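Local structure of glutathione S-transferase domain (Burkholderia graminis, 4MF5) at residues L87-G101 / P108-K122. The protein binds glutathione and probably transfers it to electrophilic substrates, as many members of the GST superfamily do. Residues are numbered along the deposited sequence; the frame is centred on the assembly and turned at random.
Sequences LNPNNKIPAIIDPNG and PLFESGAILIYLADK. With GSH (glutathione), chain D; FMT (formic acid), chain B.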
loop_
_atom_site.group_PDB
_atom_site.type_symbol
_atom_site.label_atom_id
_atom_site.label_comp_id
_atom_site.label_asym_id
_atom_site.label_seq_id
_atom_site.Cartn_x
_atom_site.Cartn_y
_atom_site.Cartn_z
ATOM N N LEU A 87 -19.057 -0.544 -6.149
ATOM C CA LEU A 87 -18.028 -1.563 -5.958
ATOM C C LEU A 87 -16.765 -0.954 -5.340
ATOM O O LEU A 87 -16.214 -1.495 -4.378
ATOM C CB LEU A 87 -17.694 -2.248 -7.279
ATOM C CG LEU A 87 -16.635 -3.340 -7.211
ATOM C CD1 LEU A 87 -17.013 -4.429 -6.207
ATOM C CD2 LEU A 87 -16.379 -3.934 -8.575
ATOM N N ASN A 88 -16.291 0.162 -5.892
ATOM C CA ASN A 88 -15.139 0.854 -5.320
ATOM C C ASN A 88 -15.505 2.287 -4.980
ATOM O O ASN A 88 -15.534 3.155 -5.857
ATOM C CB ASN A 88 -13.910 0.876 -6.224
ATOM C CG ASN A 88 -12.743 1.531 -5.497
ATOM O OD1 ASN A 88 -12.895 1.933 -4.335
ATOM N ND2 ASN A 88 -11.601 1.637 -6.125
ATOM N N PRO A 89 -15.811 2.555 -3.705
ATOM C CA PRO A 89 -16.194 3.919 -3.315
ATOM C C PRO A 89 -15.059 4.955 -3.458
ATOM O O PRO A 89 -15.329 6.145 -3.395
ATOM C CB PRO A 89 -16.589 3.742 -1.849
ATOM C CG PRO A 89 -15.777 2.592 -1.384
ATOM C CD PRO A 89 -15.778 1.639 -2.546
ATOM N N ASN A 90 -13.827 4.497 -3.673
ATOM C CA ASN A 90 -12.706 5.371 -3.985
ATOM C C ASN A 90 -12.646 5.748 -5.467
ATOM O O ASN A 90 -11.767 6.519 -5.847
ATOM C CB ASN A 90 -11.401 4.728 -3.529
ATOM C CG ASN A 90 -10.216 5.663 -3.585
ATOM O OD1 ASN A 90 -10.307 6.821 -3.179
ATOM N ND2 ASN A 90 -9.075 5.147 -4.019
ATOM N N ASN A 91 -13.550 5.227 -6.303
ATOM C CA ASN A 91 -13.648 5.677 -7.691
ATOM C C ASN A 91 -12.401 5.407 -8.530
ATOM O O ASN A 91 -12.171 6.102 -9.522
ATOM C CB ASN A 91 -14.204 7.136 -7.833
ATOM C CG ASN A 91 -13.231 8.272 -7.515
ATOM O OD1 ASN A 91 -12.275 8.547 -8.283
ATOM N ND2 ASN A 91 -13.533 9.015 -6.481
ATOM N N LYS A 92 -11.655 4.349 -8.199
ATOM C CA LYS A 92 -10.424 4.038 -8.883
ATOM C C LYS A 92 -10.442 2.617 -9.434
ATOM O O LYS A 92 -10.988 1.693 -8.847
ATOM C CB LYS A 92 -9.245 4.194 -7.931
ATOM C CG LYS A 92 -9.028 5.560 -7.406
ATOM C CD LYS A 92 -8.749 6.611 -8.439
ATOM C CE LYS A 92 -8.604 7.985 -7.761
ATOM N NZ LYS A 92 -7.335 8.129 -6.990
ATOM N N ILE A 93 -9.838 2.443 -10.584
ATOM C CA ILE A 93 -9.618 1.108 -11.100
ATOM C C ILE A 93 -8.289 0.560 -10.567
ATOM O O ILE A 93 -7.404 1.298 -10.179
ATOM C CB ILE A 93 -9.687 1.068 -12.634
ATOM C CG1 ILE A 93 -8.525 1.838 -13.266
ATOM C CG2 ILE A 93 -11.047 1.530 -13.146
ATOM C CD1 ILE A 93 -7.284 0.987 -13.441
ATOM N N PRO A 94 -8.152 -0.759 -10.536
ATOM C CA PRO A 94 -9.123 -1.790 -10.878
ATOM C C PRO A 94 -9.997 -2.184 -9.699
ATOM O O PRO A 94 -9.686 -1.906 -8.531
ATOM C CB PRO A 94 -8.216 -2.959 -11.272
ATOM C CG PRO A 94 -7.072 -2.811 -10.307
ATOM C CD PRO A 94 -6.850 -1.348 -10.165
ATOM N N ALA A 95 -11.067 -2.895 -10.031
ATOM C CA ALA A 95 -11.872 -3.588 -9.026
ATOM C C ALA A 95 -12.345 -4.889 -9.646
ATOM O O ALA A 95 -12.408 -5.022 -10.876
ATOM C CB ALA A 95 -13.043 -2.715 -8.593
ATOM N N ILE A 96 -12.667 -5.860 -8.789
ATOM C CA ILE A 96 -13.153 -7.163 -9.226
ATOM C C ILE A 96 -14.389 -7.584 -8.455
ATOM O O ILE A 96 -14.626 -7.141 -7.332
ATOM C CB ILE A 96 -12.066 -8.269 -9.080
ATOM C CG1 ILE A 96 -11.684 -8.506 -7.620
ATOM C CG2 ILE A 96 -10.860 -7.957 -9.945
ATOM C CD1 ILE A 96 -10.981 -9.808 -7.359
ATOM N N ILE A 97 -15.130 -8.504 -9.055
ATOM C CA ILE A 97 -16.042 -9.374 -8.301
ATOM C C ILE A 97 -15.730 -10.799 -8.715
ATOM O O ILE A 97 -15.883 -11.142 -9.899
ATOM C CB ILE A 97 -17.535 -9.083 -8.557
ATOM C CG1 ILE A 97 -17.894 -7.653 -8.120
ATOM C CG2 ILE A 97 -18.384 -10.107 -7.801
ATOM C CD1 ILE A 97 -19.211 -7.162 -8.677
ATOM N N ASP A 98 -15.264 -11.608 -7.766
ATOM C CA ASP A 98 -15.063 -13.032 -8.037
ATOM C C ASP A 98 -16.363 -13.733 -7.666
ATOM O O ASP A 98 -16.678 -13.794 -6.484
ATOM C CB ASP A 98 -13.896 -13.593 -7.248
ATOM C CG ASP A 98 -13.574 -15.034 -7.622
ATOM O OD1 ASP A 98 -14.342 -15.617 -8.438
ATOM O OD2 ASP A 98 -12.570 -15.565 -7.101
ATOM N N PRO A 99 -17.122 -14.299 -8.639
ATOM C CA PRO A 99 -18.371 -14.975 -8.274
ATOM C C PRO A 99 -18.136 -16.187 -7.386
ATOM O O PRO A 99 -19.025 -16.568 -6.616
ATOM C CB PRO A 99 -18.959 -15.371 -9.626
ATOM C CG PRO A 99 -17.792 -15.491 -10.531
ATOM C CD PRO A 99 -16.846 -14.414 -10.085
ATOM N N ASN A 100 -16.961 -16.796 -7.489
ATOM C CA ASN A 100 -16.709 -17.930 -6.616
ATOM C C ASN A 100 -15.566 -17.658 -5.681
ATOM O O ASN A 100 -14.415 -18.039 -5.824
ATOM C CB ASN A 100 -16.583 -19.198 -7.393
ATOM C CG ASN A 100 -17.854 -19.520 -8.125
ATOM O OD1 ASN A 100 -17.871 -19.507 -9.340
ATOM N ND2 ASN A 100 -18.933 -19.765 -7.399
ATOM N N GLY A 101 -15.953 -16.893 -4.668
ATOM C CA GLY A 101 -15.022 -16.408 -3.686
ATOM C C GLY A 101 -14.901 -17.302 -2.471
ATOM O O GLY A 101 -15.492 -18.394 -2.393
ATOM N N PRO A 108 -16.446 -9.132 -3.711
ATOM C CA PRO A 108 -16.074 -7.837 -4.301
ATOM C C PRO A 108 -14.751 -7.389 -3.699
ATOM O O PRO A 108 -14.531 -7.578 -2.509
ATOM C CB PRO A 108 -17.210 -6.920 -3.849
ATOM C CG PRO A 108 -17.616 -7.475 -2.511
ATOM C CD PRO A 108 -17.406 -8.971 -2.603
ATOM N N LEU A 109 -13.875 -6.781 -4.497
ATOM C CA LEU A 109 -12.605 -6.329 -3.955
ATOM C C LEU A 109 -12.033 -5.227 -4.817
ATOM O O LEU A 109 -12.084 -5.308 -6.050
ATOM C CB LEU A 109 -11.619 -7.517 -3.856
ATOM C CG LEU A 109 -10.473 -7.370 -2.871
ATOM C CD1 LEU A 109 -10.977 -7.343 -1.441
ATOM C CD2 LEU A 109 -9.477 -8.511 -3.047
ATOM N N PHE A 110 -11.461 -4.214 -4.170
ATOM C CA PHE A 110 -10.688 -3.202 -4.880
ATOM C C PHE A 110 -9.316 -3.107 -4.222
ATOM O O PHE A 110 -9.028 -3.838 -3.280
ATOM C CB PHE A 110 -11.447 -1.876 -5.008
ATOM C CG PHE A 110 -11.745 -1.181 -3.705
ATOM C CD1 PHE A 110 -12.914 -1.429 -2.997
ATOM C CD2 PHE A 110 -10.839 -0.255 -3.173
ATOM C CE1 PHE A 110 -13.157 -0.777 -1.792
ATOM C CE2 PHE A 110 -11.093 0.388 -1.976
ATOM C CZ PHE A 110 -12.250 0.123 -1.280
ATOM N N GLU A 111 -8.473 -2.225 -4.781
ATOM C CA GLU A 111 -7.051 -2.052 -4.442
ATOM C C GLU A 111 -6.245 -3.124 -5.148
ATOM O O GLU A 111 -6.249 -4.297 -4.762
ATOM C CB GLU A 111 -6.740 -2.042 -2.937
ATOM C CG GLU A 111 -7.397 -0.885 -2.204
ATOM C CD GLU A 111 -6.834 0.428 -2.578
ATOM O OE1 GLU A 111 -5.579 0.489 -2.775
ATOM O OE2 GLU A 111 -7.568 1.436 -2.630
ATOM N N SER A 112 -5.487 -2.718 -6.149
ATOM C CA SER A 112 -4.681 -3.658 -6.934
ATOM C C SER A 112 -3.830 -4.546 -6.047
ATOM O O SER A 112 -3.780 -5.754 -6.250
ATOM C CB SER A 112 -3.818 -2.878 -7.914
ATOM O OG SER A 112 -2.902 -2.015 -7.265
ATOM N N GLY A 113 -3.148 -3.992 -5.043
ATOM C CA GLY A 113 -2.294 -4.813 -4.190
ATOM C C GLY A 113 -3.055 -5.868 -3.413
ATOM O O GLY A 113 -2.558 -6.970 -3.191
ATOM N N ALA A 114 -4.261 -5.510 -2.949
ATOM C CA ALA A 114 -5.111 -6.482 -2.266
ATOM C C ALA A 114 -5.564 -7.585 -3.212
ATOM O O ALA A 114 -5.586 -8.759 -2.851
ATOM C CB ALA A 114 -6.322 -5.817 -1.624
ATOM N N ILE A 115 -5.947 -7.203 -4.424
ATOM C CA ILE A 115 -6.375 -8.160 -5.437
ATOM C C ILE A 115 -5.235 -9.117 -5.785
ATOM O O ILE A 115 -5.466 -10.314 -5.956
ATOM C CB ILE A 115 -6.935 -7.433 -6.660
ATOM C CG1 ILE A 115 -8.199 -6.646 -6.298
ATOM C CG2 ILE A 115 -7.205 -8.426 -7.787
ATOM C CD1 ILE A 115 -8.563 -5.590 -7.325
ATOM N N LEU A 116 -4.006 -8.624 -5.863
ATOM C CA LEU A 116 -2.881 -9.512 -6.142
ATOM C C LEU A 116 -2.728 -10.581 -5.059
ATOM O O LEU A 116 -2.497 -11.758 -5.373
ATOM C CB LEU A 116 -1.570 -8.739 -6.282
ATOM C CG LEU A 116 -1.430 -7.856 -7.512
ATOM C CD1 LEU A 116 -0.131 -7.096 -7.460
ATOM C CD2 LEU A 116 -1.516 -8.664 -8.792
ATOM N N ILE A 117 -2.812 -10.182 -3.787
ATOM C CA ILE A 117 -2.707 -11.143 -2.687
ATOM C C ILE A 117 -3.871 -12.144 -2.760
ATOM O O ILE A 117 -3.669 -13.347 -2.630
ATOM C CB ILE A 117 -2.652 -10.408 -1.332
ATOM C CG1 ILE A 117 -1.377 -9.579 -1.250
ATOM C CG2 ILE A 117 -2.729 -11.424 -0.204
ATOM C CD1 ILE A 117 -1.401 -8.542 -0.124
ATOM N N TYR A 118 -5.089 -11.639 -2.956
ATOM C CA TYR A 118 -6.247 -12.514 -3.085
ATOM C C TYR A 118 -6.050 -13.550 -4.192
ATOM O O TYR A 118 -6.297 -14.731 -3.985
ATOM C CB TYR A 118 -7.519 -11.698 -3.350
ATOM C CG TYR A 118 -8.673 -12.596 -3.698
ATOM C CD1 TYR A 118 -9.184 -13.487 -2.756
ATOM C CD2 TYR A 118 -9.206 -12.628 -4.986
ATOM C CE1 TYR A 118 -10.164 -14.382 -3.094
ATOM C CE2 TYR A 118 -10.223 -13.502 -5.308
ATOM C CZ TYR A 118 -10.707 -14.386 -4.355
ATOM O OH TYR A 118 -11.705 -15.279 -4.616
ATOM N N LEU A 119 -5.669 -13.111 -5.383
ATOM C CA LEU A 119 -5.531 -14.026 -6.504
ATOM C C LEU A 119 -4.410 -15.027 -6.267
ATOM O O LEU A 119 -4.530 -16.190 -6.666
ATOM C CB LEU A 119 -5.324 -13.253 -7.802
ATOM C CG LEU A 119 -6.530 -12.440 -8.266
ATOM C CD1 LEU A 119 -6.145 -11.597 -9.477
ATOM C CD2 LEU A 119 -7.736 -13.323 -8.567
ATOM N N ALA A 120 -3.323 -14.607 -5.642
ATOM C CA ALA A 120 -2.232 -15.523 -5.339
ATOM C C ALA A 120 -2.727 -16.603 -4.378
ATOM O O ALA A 120 -2.409 -17.780 -4.527
ATOM C CB ALA A 120 -1.054 -14.770 -4.757
ATOM N N ASP A 121 -3.485 -16.192 -3.379
ATOM C CA ASP A 121 -4.026 -17.136 -2.399
ATOM C C ASP A 121 -5.051 -18.067 -3.024
ATOM O O ASP A 121 -5.100 -19.250 -2.699
ATOM C CB ASP A 121 -4.692 -16.395 -1.242
ATOM C CG ASP A 121 -3.724 -15.712 -0.316
ATOM O OD1 ASP A 121 -2.502 -15.933 -0.408
ATOM O OD2 ASP A 121 -4.229 -14.934 0.530
ATOM N N LYS A 122 -5.914 -17.523 -3.885
ATOM C CA LYS A 122 -7.019 -18.295 -4.429
ATOM C C LYS A 122 -6.540 -19.537 -5.139
ATOM O O LYS A 122 -7.115 -20.610 -4.980
ATOM C CB LYS A 122 -7.831 -17.435 -5.400
ATOM C CG LYS A 122 -8.994 -18.157 -6.056
ATOM C CD LYS A 122 -9.561 -17.392 -7.234
ATOM C CE LYS A 122 -10.660 -18.178 -7.953
ATOM N NZ LYS A 122 -11.914 -18.260 -7.169
HETATM C CG1 GSH D . -5.728 3.035 -8.708
HETATM C CD1 GSH D . -5.798 3.464 -10.134
HETATM O OE1 GSH D . -5.078 3.005 -11.036
HETATM N N2 GSH D . -6.711 4.365 -10.371
HETATM C CA2 GSH D . -6.528 5.553 -11.171
HETATM C C2 GSH D . -7.921 5.917 -11.527
HETATM O O2 GSH D . -8.825 5.006 -11.557
HETATM C CB2 GSH D . -5.773 5.551 -12.474
HETATM S SG2 GSH D . -5.126 3.964 -12.960
HETATM N N3 GSH D . -8.145 7.193 -11.759
HETATM C CA3 GSH D . -9.495 7.681 -11.892
HETATM C C3 GSH D . -9.612 9.038 -11.239
HETATM O O31 GSH D . -8.574 9.549 -10.768
HETATM O O32 GSH D . -10.717 9.618 -11.182
HETATM C C FMT B . -4.907 0.686 -6.807
HETATM O O1 FMT B . -3.706 0.397 -6.735
HETATM O O2 FMT B . -5.836 -0.115 -7.046
HETATM O O HOH W 1 -8.905 2.275 -4.938
HETATM O O HOH W 2 -8.559 0.022 -6.736
HETATM O O HOH W 3 -13.345 -17.620 -10.043
HETATM O O HOH W 4 -12.242 -18.524 -4.290
#
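The side-chain amide of Asn88 lies stacked on one face of the Phe110 ring, the two planes only 16° apart, with Asn88 OD1 over the ring centre and 3.2 Å from Phe110 CD2. Glu111 OE2 sits at the ring's edge, in its plane, and Trp140 of the second subunit meets Phe110 edge-to-face. The amide's rotation is fixed from both ends: Asn88 OD1 accepts from Asn90 N in an Asx turn, and Asn88 ND2 donates to Lys92 O at 2.8 Å. Tyr118, by contrast, has a carboxylate at its edge: Tyr118 OH donates to Asp98 OD2 at 2.6 Å from the anti side, tilted out of the carboxylate plane. Lys122 NZ takes the syn lone pair of Asp98 OD2 in a salt bridge (2.8 Å), so two donors grip one atom.

Between these groups runs the β-hairpin of the thioredoxin-like N-terminal domain, where Ile96 and Leu109 form a hydrogen-bonded antiparallel pair; Ile96 N reaches Leu109 O at 2.9 Å in a nearly straight bond (170°). Ile96 sets CG1 between its backbone N and carbonyl carbon (chi1 64°), sending CD1 to Ile115 CG2 and Tyr118 CD2 on helix 112-122. Pro94, preceded by the cis peptide characteristic of this fold, follows Ile93, whose backbone N donates to glutathione O2 at 2.9 Å. At the helix start, Ser112 N and OG both donate to a formic acid molecule, probably from the crystallisation liquor.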